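Local coordinates for endo-beta-mannanase (Rhizomucor miehei, PDB 4QP0), which probably cuts the beta-1,4-mannosidic linkages of mannans, galactomannans and glucomannans at random, as a secreted family 5 glycoside hydrolase, at residues 5-10 against 286-291; 24-29 against 50-55; 39-44 against 94-99; 222-227 against 238-243; 231-236 against 272-277. All blocks are in the same frame, centred on the assembly; numbering follows the deposited sequence.

From the N terminus, residues 5-10 meet 286-291 in interaction 1, whose long loop contains all the other contacts and brings the N-terminal hairpin against the start of a late barrel strand. Interaction 2 (24-29 with 50-55) closes the first beta-alpha-beta unit. Interaction 3 begins inside that unit, at helix 34-47, and ends on helix 87-98, so the two cross; M44 and F41 pack on V52 where they touch. Much later, interactions 4 and 5 cross in the same way, tying the loop after strand 214-216 to helix 241-245 and to helix 270-284. Interactions 3 and 4 lie on opposite sides of the chain's centre, with centres about 37 Å apart.

Interaction 1. Residues 5-10 against 286-291; sequences VQTSGP and DKPVIM
The carbonyl oxygen of G9 is approached by two successive residues: CA of K287 makes a long CA-H...O contact with it, 130° at the hydrogen, and CD of P288 lies close by, 3.3 Å from G9 O. D286 O also comes within 2.9 Å of G9 O, but both are acceptors, so this closeness is no bond. The D286 carbonyl is instead met by the alpha carbon of G9, with G9 CA 3.3 Å from D286 O. A third CA-H...O contact runs from P288 CA to P10 O at 3.2 Å. The backbones are therefore joined by weak C-H donors, without a conventional hydrogen bond between them; P10 and P288 have no backbone N-H to donate.

Side chains fill in around this line. The D286 carboxylate lies alongside the P10 ring, the two pointing the same way, and D286 OD1 sits 3.2 Å from P10 CD. P10 O lies over one face of the P288 ring, and the T7 methyl meets the CG/CD rim: CG2 of T7 is 3.7 Å from P288 CG, the two side chains crossing at about a right angle. With chi1 at 60°, that methyl lies anti to T7's carbonyl carbon. K287 turns its NZ elsewhere, to the carbonyls of I250 and L245.

T7 and P288 both rest on F12 of strand 11-14, and T7 also reaches L214 of strand 214-216. The segment 286-291 follows helix 270-284 and enters strand 289-294, which runs parallel to strand 253-257.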
# COMPACT_ATOMS: atom_id res chain seq x y z
N VAL A 5 -0.56 9.92 -13.01
CA VAL A 5 0.78 9.37 -12.74
C VAL A 5 1.11 8.24 -13.72
O VAL A 5 0.30 7.34 -13.94
CB VAL A 5 0.91 8.85 -11.30
CG1 VAL A 5 2.23 8.12 -11.10
CG2 VAL A 5 0.81 10.01 -10.32
N GLN A 6 2.29 8.30 -14.30
CA GLN A 6 2.72 7.31 -15.27
C GLN A 6 4.10 6.74 -14.93
O GLN A 6 4.69 7.09 -13.92
CB GLN A 6 2.69 7.90 -16.68
CG GLN A 6 1.28 8.24 -17.15
CD GLN A 6 1.23 8.61 -18.61
OE1 GLN A 6 2.13 9.28 -19.12
NE2 GLN A 6 0.18 8.17 -19.29
N THR A 7 4.59 5.84 -15.77
CA THR A 7 5.92 5.29 -15.61
C THR A 7 6.68 5.41 -16.91
O THR A 7 6.14 5.16 -18.00
CB THR A 7 5.89 3.81 -15.21
OG1 THR A 7 5.22 3.04 -16.22
CG2 THR A 7 5.20 3.61 -13.85
N SER A 8 7.95 5.81 -16.79
CA SER A 8 8.88 5.82 -17.91
C SER A 8 10.15 5.13 -17.44
O SER A 8 10.96 5.73 -16.73
CB SER A 8 9.16 7.26 -18.36
OG SER A 8 10.02 7.27 -19.48
N GLY A 9 10.29 3.86 -17.80
CA GLY A 9 11.39 3.03 -17.32
C GLY A 9 11.41 2.95 -15.80
O GLY A 9 10.39 2.65 -15.19
N PRO A 10 12.56 3.25 -15.18
CA PRO A 10 12.72 3.18 -13.72
C PRO A 10 12.04 4.31 -12.93
O PRO A 10 11.97 4.23 -11.71
CB PRO A 10 14.24 3.24 -13.53
CG PRO A 10 14.73 4.02 -14.71
CD PRO A 10 13.82 3.67 -15.85
N ASP A 286 12.91 -2.70 -15.77
CA ASP A 286 12.85 -1.28 -16.08
C ASP A 286 11.56 -0.67 -15.55
O ASP A 286 10.81 -0.04 -16.29
CB ASP A 286 13.04 -1.05 -17.58
CG ASP A 286 13.91 0.15 -17.89
OD1 ASP A 286 14.47 0.74 -16.93
OD2 ASP A 286 14.04 0.50 -19.09
N LYS A 287 11.30 -0.88 -14.25
CA LYS A 287 10.07 -0.44 -13.58
C LYS A 287 10.40 0.25 -12.27
O LYS A 287 11.30 -0.20 -11.55
CB LYS A 287 9.16 -1.62 -13.26
CG LYS A 287 8.56 -2.29 -14.47
CD LYS A 287 7.47 -3.24 -14.07
CE LYS A 287 6.95 -3.94 -15.31
NZ LYS A 287 5.80 -4.83 -15.00
N PRO A 288 9.65 1.32 -11.94
CA PRO A 288 9.88 1.99 -10.67
C PRO A 288 9.55 1.06 -9.51
O PRO A 288 8.66 0.19 -9.63
CB PRO A 288 8.89 3.15 -10.69
CG PRO A 288 8.48 3.29 -12.11
CD PRO A 288 8.50 1.89 -12.64
N VAL A 289 10.29 1.23 -8.42
CA VAL A 289 10.03 0.53 -7.18
C VAL A 289 9.88 1.59 -6.09
O VAL A 289 10.49 2.66 -6.17
CB VAL A 289 11.14 -0.50 -6.86
CG1 VAL A 289 10.88 -1.19 -5.54
CG2 VAL A 289 11.23 -1.54 -7.96
N ILE A 290 9.03 1.30 -5.12
CA ILE A 290 8.76 2.22 -4.03
C ILE A 290 8.83 1.48 -2.69
O ILE A 290 8.20 0.43 -2.50
CB ILE A 290 7.39 2.94 -4.22
CG1 ILE A 290 7.17 4.01 -3.14
CG2 ILE A 290 6.24 1.94 -4.28
CD1 ILE A 290 5.80 4.67 -3.19
N MET A 291 9.65 2.02 -1.79
CA MET A 291 9.67 1.56 -0.41
C MET A 291 8.49 2.25 0.25
O MET A 291 8.62 3.34 0.81
CB MET A 291 10.98 1.92 0.29
CG MET A 291 11.05 1.47 1.74
SD MET A 291 12.73 1.45 2.36
CE MET A 291 13.12 3.20 2.49

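Interaction 2. Residues 24-29 against 50-55; sequences TNAYYL and PVVRTW
T54 OG1 donates to A26 O at 2.7 Å, arriving from above the carbonyl plane, while L29 N bonds the same oxygen from the opposite face; A26 O is thus held by two donors. R53 NH1 gives an in-plane bond to N25 OD1 (2.8 Å), with the amide turned 67° from the guanidinium. CG of R53 is anti to its backbone N and the chain stays extended from CG to NE, carrying the guanidinium on to salt bridges with E171, E292 and E293; these probably limit its rotation.

The backbone ladder is parallel: T24 N to V51 O, R53 N to T24 O (2.8 Å), and A26 N to R53 O. It pairs strands 17-25 and 51-55, which helix 34-47 connects, the first beta-alpha-beta crossover of the TIM barrel.

Beyond the ladder, Y27 CB sits over the W55 five-membered ring, 3.3 Å from its centroid and 3° off the normal, a CH-pi contact. Y27 CD1 also reaches W55 CD1 at 3.5 Å, the rings inclined at 55°. On the face bearing T24 and V52, T24 CG2 meets V52 CG2 at 3.8 Å.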
# COMPACT_ATOMS: atom_id res chain seq x y z
N THR A 24 3.76 9.29 2.45
CA THR A 24 3.49 8.79 3.79
C THR A 24 2.32 7.81 3.82
O THR A 24 1.65 7.61 2.80
CB THR A 24 3.29 9.93 4.81
OG1 THR A 24 3.23 9.38 6.13
CG2 THR A 24 2.01 10.71 4.54
N ASN A 25 2.10 7.18 4.97
CA ASN A 25 0.94 6.33 5.19
C ASN A 25 -0.02 6.97 6.19
O ASN A 25 0.41 7.69 7.10
CB ASN A 25 1.34 4.95 5.70
CG ASN A 25 1.87 4.05 4.61
OD1 ASN A 25 1.16 3.18 4.10
ND2 ASN A 25 3.14 4.25 4.23
N ALA A 26 -1.31 6.70 5.98
CA ALA A 26 -2.38 7.06 6.91
C ALA A 26 -3.57 6.14 6.62
O ALA A 26 -4.61 6.59 6.14
CB ALA A 26 -2.77 8.52 6.77
N TYR A 27 -3.38 4.86 6.93
CA TYR A 27 -4.41 3.84 6.74
C TYR A 27 -5.76 4.25 7.33
O TYR A 27 -6.82 3.83 6.84
CB TYR A 27 -3.94 2.52 7.37
CG TYR A 27 -4.18 2.42 8.87
CD1 TYR A 27 -5.36 1.86 9.37
CD2 TYR A 27 -3.24 2.90 9.78
CE1 TYR A 27 -5.59 1.78 10.73
CE2 TYR A 27 -3.46 2.82 11.15
CZ TYR A 27 -4.64 2.26 11.62
OH TYR A 27 -4.88 2.17 12.97
N TYR A 28 -5.69 5.08 8.37
CA TYR A 28 -6.84 5.44 9.21
C TYR A 28 -7.68 6.58 8.65
O TYR A 28 -8.57 7.09 9.35
CB TYR A 28 -6.35 5.80 10.62
CG TYR A 28 -5.36 6.94 10.65
CD1 TYR A 28 -5.78 8.26 10.85
CD2 TYR A 28 -4.00 6.71 10.45
CE1 TYR A 28 -4.88 9.31 10.87
CE2 TYR A 28 -3.09 7.76 10.46
CZ TYR A 28 -3.53 9.05 10.67
OH TYR A 28 -2.64 10.09 10.68
N LEU A 29 -7.41 7.00 7.41
CA LEU A 29 -8.19 8.08 6.80
C LEU A 29 -9.67 7.71 6.69
O LEU A 29 -10.54 8.55 6.94
CB LEU A 29 -7.60 8.49 5.45
CG LEU A 29 -6.54 9.60 5.50
CD1 LEU A 29 -5.82 9.74 4.16
CD2 LEU A 29 -7.14 10.93 5.93
N PRO A 50 3.88 14.86 -1.37
CA PRO A 50 2.85 14.95 -2.41
C PRO A 50 1.97 13.71 -2.57
O PRO A 50 0.99 13.75 -3.33
CB PRO A 50 3.67 15.17 -3.68
CG PRO A 50 4.96 14.44 -3.42
CD PRO A 50 5.16 14.38 -1.93
N VAL A 51 2.30 12.62 -1.88
CA VAL A 51 1.55 11.36 -2.03
C VAL A 51 1.27 10.72 -0.67
O VAL A 51 2.13 10.72 0.21
CB VAL A 51 2.29 10.32 -2.92
CG1 VAL A 51 1.51 9.01 -2.98
CG2 VAL A 51 2.50 10.85 -4.33
N VAL A 52 0.07 10.15 -0.52
CA VAL A 52 -0.23 9.34 0.66
C VAL A 52 -0.86 7.97 0.29
O VAL A 52 -1.72 7.86 -0.60
CB VAL A 52 -1.06 10.15 1.70
CG1 VAL A 52 -2.42 10.55 1.15
CG2 VAL A 52 -1.18 9.40 3.02
N ARG A 53 -0.37 6.92 0.96
CA ARG A 53 -0.88 5.58 0.81
C ARG A 53 -1.85 5.33 1.96
O ARG A 53 -1.58 5.70 3.09
CB ARG A 53 0.27 4.59 0.89
CG ARG A 53 -0.12 3.15 0.63
CD ARG A 53 1.11 2.29 0.50
NE ARG A 53 0.79 0.88 0.52
CZ ARG A 53 0.70 0.14 1.62
NH1 ARG A 53 0.94 0.68 2.82
NH2 ARG A 53 0.39 -1.15 1.53
N THR A 54 -2.98 4.70 1.65
CA THR A 54 -4.04 4.50 2.64
C THR A 54 -5.00 3.37 2.25
O THR A 54 -5.04 2.93 1.10
CB THR A 54 -4.83 5.81 2.92
OG1 THR A 54 -5.80 5.59 3.95
CG2 THR A 54 -5.52 6.33 1.67
N TRP A 55 -5.78 2.92 3.24
CA TRP A 55 -6.70 1.79 3.13
C TRP A 55 -7.96 2.12 2.37
O TRP A 55 -8.61 3.13 2.66
CB TRP A 55 -7.11 1.35 4.54
CG TRP A 55 -6.09 0.54 5.32
CD1 TRP A 55 -6.25 -0.00 6.60
CD2 TRP A 55 -4.74 0.12 4.91
NE1 TRP A 55 -5.14 -0.69 6.99
CE2 TRP A 55 -4.19 -0.66 6.03
CE3 TRP A 55 -3.95 0.31 3.77
CZ2 TRP A 55 -2.91 -1.21 5.99
CZ3 TRP A 55 -2.67 -0.25 3.74
CH2 TRP A 55 -2.16 -0.99 4.83

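Interaction 3. Residues 39-44 against 94-99; sequences QVFSDM and QQAASQ
F41 reaches from helix 34-47 to the end of helix 87-98, and its atoms can be followed outward. F41 CB lies 3.8 Å from CG of Q99, so the root of the side chain rests against the alkyl part of that glutamine. CG lies anti to the carbonyl carbon (chi1 -66°), and this turns the ring toward residues 95 and 96. F41 CD2 comes 3.6 Å from CB of Q95, an oblique approach, and F41 CE2 is 3.5 Å from the backbone N of A96. At the tip, F41 CZ meets the A96 methyl, with CB at 3.6 Å. The alpha carbon of A96 stands over the middle of the ring, A96 CA being 3.8 Å from the centroid of the F41 ring and 10° off the normal, a CH-pi contact.

Q99 bends at chi2 (-84°), which brings its amide back along the first helix: NE2 of Q99 lies 3.5 Å from CA of S42. The S42 hydroxyl is occupied within its own helix, with K38 O as its main partner. The F41 ring also rests on V52 of strand 51-55 and on I101, as does M44. The two helices thus lie side by side outside the barrel.

No hydrogen bond or salt bridge joins the two segments. Their adhesion comes from the F41 ring packing on A96 and on the alkyl parts of Q95 and Q99.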
# COMPACT_ATOMS: atom_id res chain seq x y z
N GLN A 39 -6.73 17.83 8.10
CA GLN A 39 -5.48 18.03 8.83
C GLN A 39 -4.33 17.22 8.22
O GLN A 39 -3.24 17.76 8.00
CB GLN A 39 -5.67 17.65 10.30
CG GLN A 39 -4.50 17.97 11.22
CD GLN A 39 -4.44 19.44 11.60
OE1 GLN A 39 -4.76 19.81 12.73
NE2 GLN A 39 -4.03 20.29 10.66
N VAL A 40 -4.58 15.94 7.94
CA VAL A 40 -3.61 15.07 7.29
C VAL A 40 -3.02 15.76 6.07
O VAL A 40 -1.79 15.90 5.95
CB VAL A 40 -4.22 13.70 6.93
CG1 VAL A 40 -3.34 12.92 5.97
CG2 VAL A 40 -4.47 12.88 8.19
N PHE A 41 -3.89 16.25 5.18
CA PHE A 41 -3.45 16.83 3.92
C PHE A 41 -2.70 18.16 4.05
O PHE A 41 -1.78 18.41 3.29
CB PHE A 41 -4.60 16.94 2.92
CG PHE A 41 -5.12 15.61 2.47
CD1 PHE A 41 -4.26 14.65 1.94
CD2 PHE A 41 -6.47 15.30 2.58
CE1 PHE A 41 -4.74 13.41 1.54
CE2 PHE A 41 -6.96 14.06 2.18
CZ PHE A 41 -6.10 13.12 1.66
N SER A 42 -3.08 19.00 5.01
CA SER A 42 -2.36 20.27 5.19
C SER A 42 -1.01 20.07 5.89
O SER A 42 -0.04 20.78 5.59
CB SER A 42 -3.22 21.33 5.90
OG SER A 42 -3.87 20.78 7.03
N ASP A 43 -0.93 19.09 6.79
CA ASP A 43 0.34 18.70 7.41
C ASP A 43 1.28 18.14 6.35
O ASP A 43 2.45 18.55 6.26
CB ASP A 43 0.13 17.65 8.51
CG ASP A 43 -0.53 18.22 9.77
OD1 ASP A 43 -0.95 19.40 9.78
OD2 ASP A 43 -0.62 17.47 10.76
N MET A 44 0.77 17.22 5.53
CA MET A 44 1.50 16.65 4.41
C MET A 44 2.05 17.74 3.51
O MET A 44 3.23 17.73 3.17
CB MET A 44 0.61 15.71 3.59
CG MET A 44 0.53 14.29 4.12
SD MET A 44 -0.57 13.25 3.13
CE MET A 44 0.44 13.05 1.66
N GLN A 94 -11.51 14.15 -2.38
CA GLN A 94 -11.83 15.55 -2.62
C GLN A 94 -10.80 16.47 -1.96
O GLN A 94 -10.25 17.36 -2.61
CB GLN A 94 -13.23 15.87 -2.09
CG GLN A 94 -13.74 17.25 -2.47
CD GLN A 94 -14.91 17.70 -1.62
OE1 GLN A 94 -15.95 18.11 -2.14
NE2 GLN A 94 -14.76 17.63 -0.30
N GLN A 95 -10.54 16.22 -0.68
CA GLN A 95 -9.56 16.97 0.09
C GLN A 95 -8.14 16.72 -0.40
O GLN A 95 -7.29 17.63 -0.33
CB GLN A 95 -9.67 16.66 1.58
CG GLN A 95 -10.98 17.09 2.22
CD GLN A 95 -11.40 18.49 1.81
OE1 GLN A 95 -12.56 18.72 1.45
NE2 GLN A 95 -10.46 19.43 1.85
N ALA A 96 -7.89 15.51 -0.90
CA ALA A 96 -6.59 15.22 -1.52
C ALA A 96 -6.38 16.13 -2.73
O ALA A 96 -5.40 16.88 -2.78
CB ALA A 96 -6.49 13.75 -1.91
N ALA A 97 -7.33 16.07 -3.67
CA ALA A 97 -7.34 16.88 -4.89
C ALA A 97 -7.28 18.38 -4.62
O ALA A 97 -6.66 19.13 -5.37
CB ALA A 97 -8.57 16.56 -5.73
N SER A 98 -7.94 18.82 -3.55
CA SER A 98 -7.87 20.22 -3.13
C SER A 98 -6.44 20.65 -2.77
O SER A 98 -6.08 21.81 -2.92
CB SER A 98 -8.82 20.46 -1.95
OG SER A 98 -8.51 21.67 -1.27
N GLN A 99 -5.64 19.70 -2.28
CA GLN A 99 -4.27 19.98 -1.83
C GLN A 99 -3.19 19.57 -2.83
O GLN A 99 -1.99 19.69 -2.56
CB GLN A 99 -4.01 19.33 -0.47
CG GLN A 99 -4.74 19.99 0.69
CD GLN A 99 -4.01 21.20 1.26
OE1 GLN A 99 -3.18 21.83 0.59
NE2 GLN A 99 -4.31 21.53 2.52

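Interaction 4. Residues 222-227 against 238-243; sequences FFNRKG and GMDFDA
At the edge of the F223 ring, near its plane, lies D242 OD1, and the F241 ring packs alongside obliquely: planes at 71°, F223 CE1 3.6 Å from F241 CD2. The guanidinium of R225 covers one face of F223, with R225 CZ 3.7 Å above the F223 ring plane and offset toward the rim. H278 stacks on F223 and meets F241 edge-to-face. The R225 chain, bent at chi2 and chi3, folds back over the ring and presents the guanidinium edge to D242, where R225 NH1 makes a salt bridge with D242 OD2 at 3.2 Å, through the syn lone pair and nearly straight (167°).

N224, between the two, reaches D240: N224 ND2 donates to D240 OD2 at 3.1 Å, in the amide plane but from above the carboxylate, the planes being 87° apart. D240 is the N-cap of helix 241-245, its OD1 accepting from A243 N at 3.0 Å. The backbone adds a bond from F241 N to F222 O of 2.9 Å.

Each D240 oxygen thus has a donor, which probably limits the rotation of the carboxylate. D242, at the edge of the F223 ring, pairs with R225, which lies over its face, and its charge is probably further stabilised by the helix N terminus.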
# COMPACT_ATOMS: atom_id res chain seq x y z
N PHE A 222 9.23 -9.26 -0.59
CA PHE A 222 9.95 -10.51 -0.35
C PHE A 222 10.33 -11.21 -1.65
O PHE A 222 9.49 -11.37 -2.54
CB PHE A 222 9.17 -11.44 0.59
CG PHE A 222 8.93 -10.87 1.97
CD1 PHE A 222 9.75 -9.85 2.49
CD2 PHE A 222 7.90 -11.35 2.77
CE1 PHE A 222 9.52 -9.32 3.75
CE2 PHE A 222 7.68 -10.83 4.05
CZ PHE A 222 8.50 -9.82 4.54
N PHE A 223 11.61 -11.59 -1.76
CA PHE A 223 12.16 -12.27 -2.94
C PHE A 223 11.97 -13.77 -2.88
O PHE A 223 11.69 -14.33 -1.83
CB PHE A 223 13.65 -12.00 -3.07
CG PHE A 223 13.99 -10.59 -3.39
CD1 PHE A 223 13.80 -10.08 -4.68
CD2 PHE A 223 14.53 -9.75 -2.42
CE1 PHE A 223 14.12 -8.77 -4.98
CE2 PHE A 223 14.85 -8.44 -2.71
CZ PHE A 223 14.65 -7.95 -3.99
N ASN A 224 12.15 -14.42 -4.03
CA ASN A 224 12.19 -15.87 -4.10
C ASN A 224 13.47 -16.31 -4.79
O ASN A 224 13.45 -16.98 -5.82
CB ASN A 224 10.94 -16.42 -4.80
CG ASN A 224 10.99 -17.92 -5.02
OD1 ASN A 224 11.55 -18.66 -4.21
ND2 ASN A 224 10.43 -18.37 -6.13
N ARG A 225 14.60 -15.92 -4.20
CA ARG A 225 15.90 -16.27 -4.74
C ARG A 225 16.47 -17.53 -4.07
O ARG A 225 16.80 -17.52 -2.88
CB ARG A 225 16.86 -15.08 -4.68
CG ARG A 225 16.83 -14.20 -5.92
CD ARG A 225 16.11 -12.88 -5.71
NE ARG A 225 17.03 -11.80 -5.33
CZ ARG A 225 17.21 -10.67 -6.00
NH1 ARG A 225 16.53 -10.41 -7.11
NH2 ARG A 225 18.07 -9.77 -5.55
N LYS A 226 16.58 -18.60 -4.86
CA LYS A 226 16.99 -19.92 -4.38
C LYS A 226 18.24 -19.89 -3.52
O LYS A 226 19.26 -19.32 -3.92
CB LYS A 226 17.21 -20.87 -5.57
N GLY A 227 18.15 -20.49 -2.34
CA GLY A 227 19.32 -20.69 -1.48
C GLY A 227 19.95 -19.42 -0.95
O GLY A 227 21.17 -19.35 -0.79
N GLY A 238 6.25 -17.31 0.47
CA GLY A 238 5.38 -17.68 -0.65
C GLY A 238 5.22 -16.56 -1.66
O GLY A 238 4.34 -16.62 -2.51
N MET A 239 6.09 -15.55 -1.57
CA MET A 239 6.05 -14.38 -2.46
C MET A 239 7.31 -14.30 -3.31
O MET A 239 8.36 -14.80 -2.92
CB MET A 239 5.90 -13.09 -1.65
CG MET A 239 4.60 -12.98 -0.89
SD MET A 239 3.14 -12.94 -1.95
CE MET A 239 3.24 -11.27 -2.59
N ASP A 240 7.20 -13.65 -4.46
CA ASP A 240 8.26 -13.66 -5.44
C ASP A 240 8.31 -12.30 -6.09
O ASP A 240 7.74 -12.11 -7.17
CB ASP A 240 7.99 -14.75 -6.48
CG ASP A 240 9.18 -15.01 -7.41
OD1 ASP A 240 10.03 -14.11 -7.61
OD2 ASP A 240 9.25 -16.13 -7.95
N PHE A 241 8.99 -11.35 -5.44
CA PHE A 241 9.10 -9.98 -5.96
C PHE A 241 9.50 -9.96 -7.42
O PHE A 241 8.92 -9.21 -8.20
CB PHE A 241 10.11 -9.18 -5.13
CG PHE A 241 10.21 -7.72 -5.52
CD1 PHE A 241 9.33 -6.78 -4.99
CD2 PHE A 241 11.21 -7.28 -6.38
CE1 PHE A 241 9.43 -5.44 -5.33
CE2 PHE A 241 11.32 -5.93 -6.72
CZ PHE A 241 10.43 -5.01 -6.20
N ASP A 242 10.49 -10.77 -7.79
CA ASP A 242 10.94 -10.86 -9.18
C ASP A 242 9.82 -11.24 -10.16
O ASP A 242 9.64 -10.58 -11.19
CB ASP A 242 12.11 -11.84 -9.32
CG ASP A 242 13.38 -11.35 -8.62
OD1 ASP A 242 13.67 -10.13 -8.65
OD2 ASP A 242 14.09 -12.20 -8.03
N ALA A 243 9.06 -12.28 -9.82
CA ALA A 243 7.99 -12.73 -10.70
C ALA A 243 6.85 -11.71 -10.77
O ALA A 243 6.15 -11.63 -11.79
CB ALA A 243 7.47 -14.11 -10.29

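Interaction 5. Residues 231-236 against 272-277; sequences YEYNGG and VQWIKD
Y233 lays one ring face under the edge of W274: CZ3 of the indole stands 3.6 Å above the Y233 ring plane, offset toward the rim, and the six-membered ring is turned 85° to it. This is a T-shaped (edge-to-face) pair, centroids of the Y233 and W274 six-membered rings 5.1 Å apart. At its far end the phenol of Y233 donates from OH to D277 OD2 over a short 2.5 Å, meeting the carboxylate on its anti side and 16° out of plane. The other oxygen, D277 OD1, accepts from Q273 NE2 at 3.2 Å one turn back, so both oxygens of D277 have donors and its rotation is constrained.

W274 belongs to helix 270-284, the crossover helix between the parallel strands 253-257 and 289-294 of the TIM barrel, while residues 231-236 lie in the long loop after strand 214-216. With CG anti to the backbone N (chi1 -178°), the indole reaches inward, where NE1 bonds H256 O and the ring stacks on W270.

E232 meets the CZ3-CH2 end of the indole. Its CB lies 3.6 Å from W274 CH2, and E232 O, near the indole plane, is 3.5 Å from CH2 of W274. That carbonyl also accepts from the backbone of F223.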
# COMPACT_ATOMS: atom_id res chain seq x y z
N TYR A 231 14.41 -15.20 5.40
CA TYR A 231 13.02 -15.43 5.00
C TYR A 231 12.56 -14.44 3.92
O TYR A 231 11.74 -14.77 3.06
CB TYR A 231 12.14 -15.32 6.25
CG TYR A 231 10.70 -15.77 6.09
CD1 TYR A 231 10.38 -17.11 5.88
CD2 TYR A 231 9.65 -14.85 6.21
CE1 TYR A 231 9.06 -17.52 5.75
CE2 TYR A 231 8.33 -15.25 6.09
CZ TYR A 231 8.05 -16.59 5.86
OH TYR A 231 6.75 -16.99 5.74
N GLU A 232 13.11 -13.24 3.99
CA GLU A 232 12.78 -12.13 3.12
C GLU A 232 13.40 -12.24 1.71
O GLU A 232 13.00 -11.52 0.79
CB GLU A 232 13.21 -10.80 3.79
CG GLU A 232 12.46 -10.46 5.07
CD GLU A 232 12.88 -11.32 6.26
OE1 GLU A 232 13.93 -12.00 6.17
OE2 GLU A 232 12.15 -11.32 7.28
N TYR A 233 14.36 -13.15 1.55
CA TYR A 233 15.07 -13.33 0.28
C TYR A 233 14.87 -14.69 -0.41
O TYR A 233 15.10 -14.81 -1.61
CB TYR A 233 16.56 -13.15 0.50
CG TYR A 233 17.02 -11.72 0.64
CD1 TYR A 233 17.33 -10.96 -0.48
CD2 TYR A 233 17.17 -11.14 1.90
CE1 TYR A 233 17.76 -9.65 -0.36
CE2 TYR A 233 17.61 -9.83 2.04
CZ TYR A 233 17.90 -9.09 0.90
OH TYR A 233 18.34 -7.80 1.00
N ASN A 234 14.45 -15.70 0.35
CA ASN A 234 14.46 -17.07 -0.16
C ASN A 234 13.10 -17.66 -0.58
O ASN A 234 13.00 -18.85 -0.87
CB ASN A 234 15.18 -18.01 0.83
CG ASN A 234 14.38 -18.29 2.09
OD1 ASN A 234 13.16 -18.12 2.14
ND2 ASN A 234 15.08 -18.73 3.13
N GLY A 235 12.07 -16.82 -0.59
CA GLY A 235 10.74 -17.26 -1.00
C GLY A 235 10.00 -18.07 0.04
O GLY A 235 9.02 -18.75 -0.29
N GLY A 236 10.45 -18.01 1.29
CA GLY A 236 9.78 -18.71 2.38
C GLY A 236 8.37 -18.22 2.64
O GLY A 236 7.50 -19.02 3.03
N VAL A 272 20.05 -1.26 4.96
CA VAL A 272 20.62 -0.55 3.84
C VAL A 272 20.76 -1.51 2.66
O VAL A 272 20.39 -1.18 1.54
CB VAL A 272 22.00 0.04 4.17
CG1 VAL A 272 22.68 0.56 2.91
CG2 VAL A 272 21.88 1.15 5.20
N GLN A 273 21.30 -2.69 2.92
CA GLN A 273 21.41 -3.72 1.87
C GLN A 273 20.04 -4.06 1.26
O GLN A 273 19.95 -4.33 0.07
CB GLN A 273 22.10 -4.98 2.40
CG GLN A 273 22.35 -6.04 1.33
CD GLN A 273 23.58 -5.74 0.50
OE1 GLN A 273 24.70 -5.91 0.97
NE2 GLN A 273 23.37 -5.33 -0.75
N TRP A 274 18.99 -4.02 2.08
CA TRP A 274 17.63 -4.33 1.64
C TRP A 274 17.10 -3.33 0.63
O TRP A 274 16.48 -3.72 -0.37
CB TRP A 274 16.73 -4.37 2.87
CG TRP A 274 15.27 -4.71 2.65
CD1 TRP A 274 14.17 -3.90 2.88
CD2 TRP A 274 14.71 -5.99 2.20
NE1 TRP A 274 13.00 -4.56 2.60
CE2 TRP A 274 13.25 -5.82 2.18
CE3 TRP A 274 15.24 -7.21 1.81
CZ2 TRP A 274 12.38 -6.84 1.80
CZ3 TRP A 274 14.35 -8.24 1.42
CH2 TRP A 274 12.96 -8.05 1.42
N ILE A 275 17.35 -2.04 0.89
CA ILE A 275 16.97 -0.96 -0.02
C ILE A 275 17.75 -1.08 -1.33
O ILE A 275 17.15 -1.17 -2.40
CB ILE A 275 17.21 0.45 0.61
CG1 ILE A 275 16.33 0.64 1.86
CG2 ILE A 275 16.93 1.56 -0.39
CD1 ILE A 275 16.90 1.61 2.87
N LYS A 276 19.08 -1.09 -1.23
CA LYS A 276 19.97 -1.25 -2.38
C LYS A 276 19.50 -2.41 -3.27
O LYS A 276 19.42 -2.27 -4.49
CB LYS A 276 21.41 -1.49 -1.93
CG LYS A 276 22.11 -0.27 -1.35
CD LYS A 276 23.35 -0.64 -0.55
CE LYS A 276 24.63 -0.60 -1.37
NZ LYS A 276 24.95 -1.90 -2.00
N ASP A 277 19.17 -3.55 -2.64
CA ASP A 277 18.69 -4.73 -3.37
C ASP A 277 17.41 -4.47 -4.17
O ASP A 277 17.27 -4.97 -5.28
CB ASP A 277 18.50 -5.93 -2.44
CG ASP A 277 19.83 -6.54 -1.97
OD1 ASP A 277 20.88 -6.22 -2.58
OD2 ASP A 277 19.81 -7.32 -0.99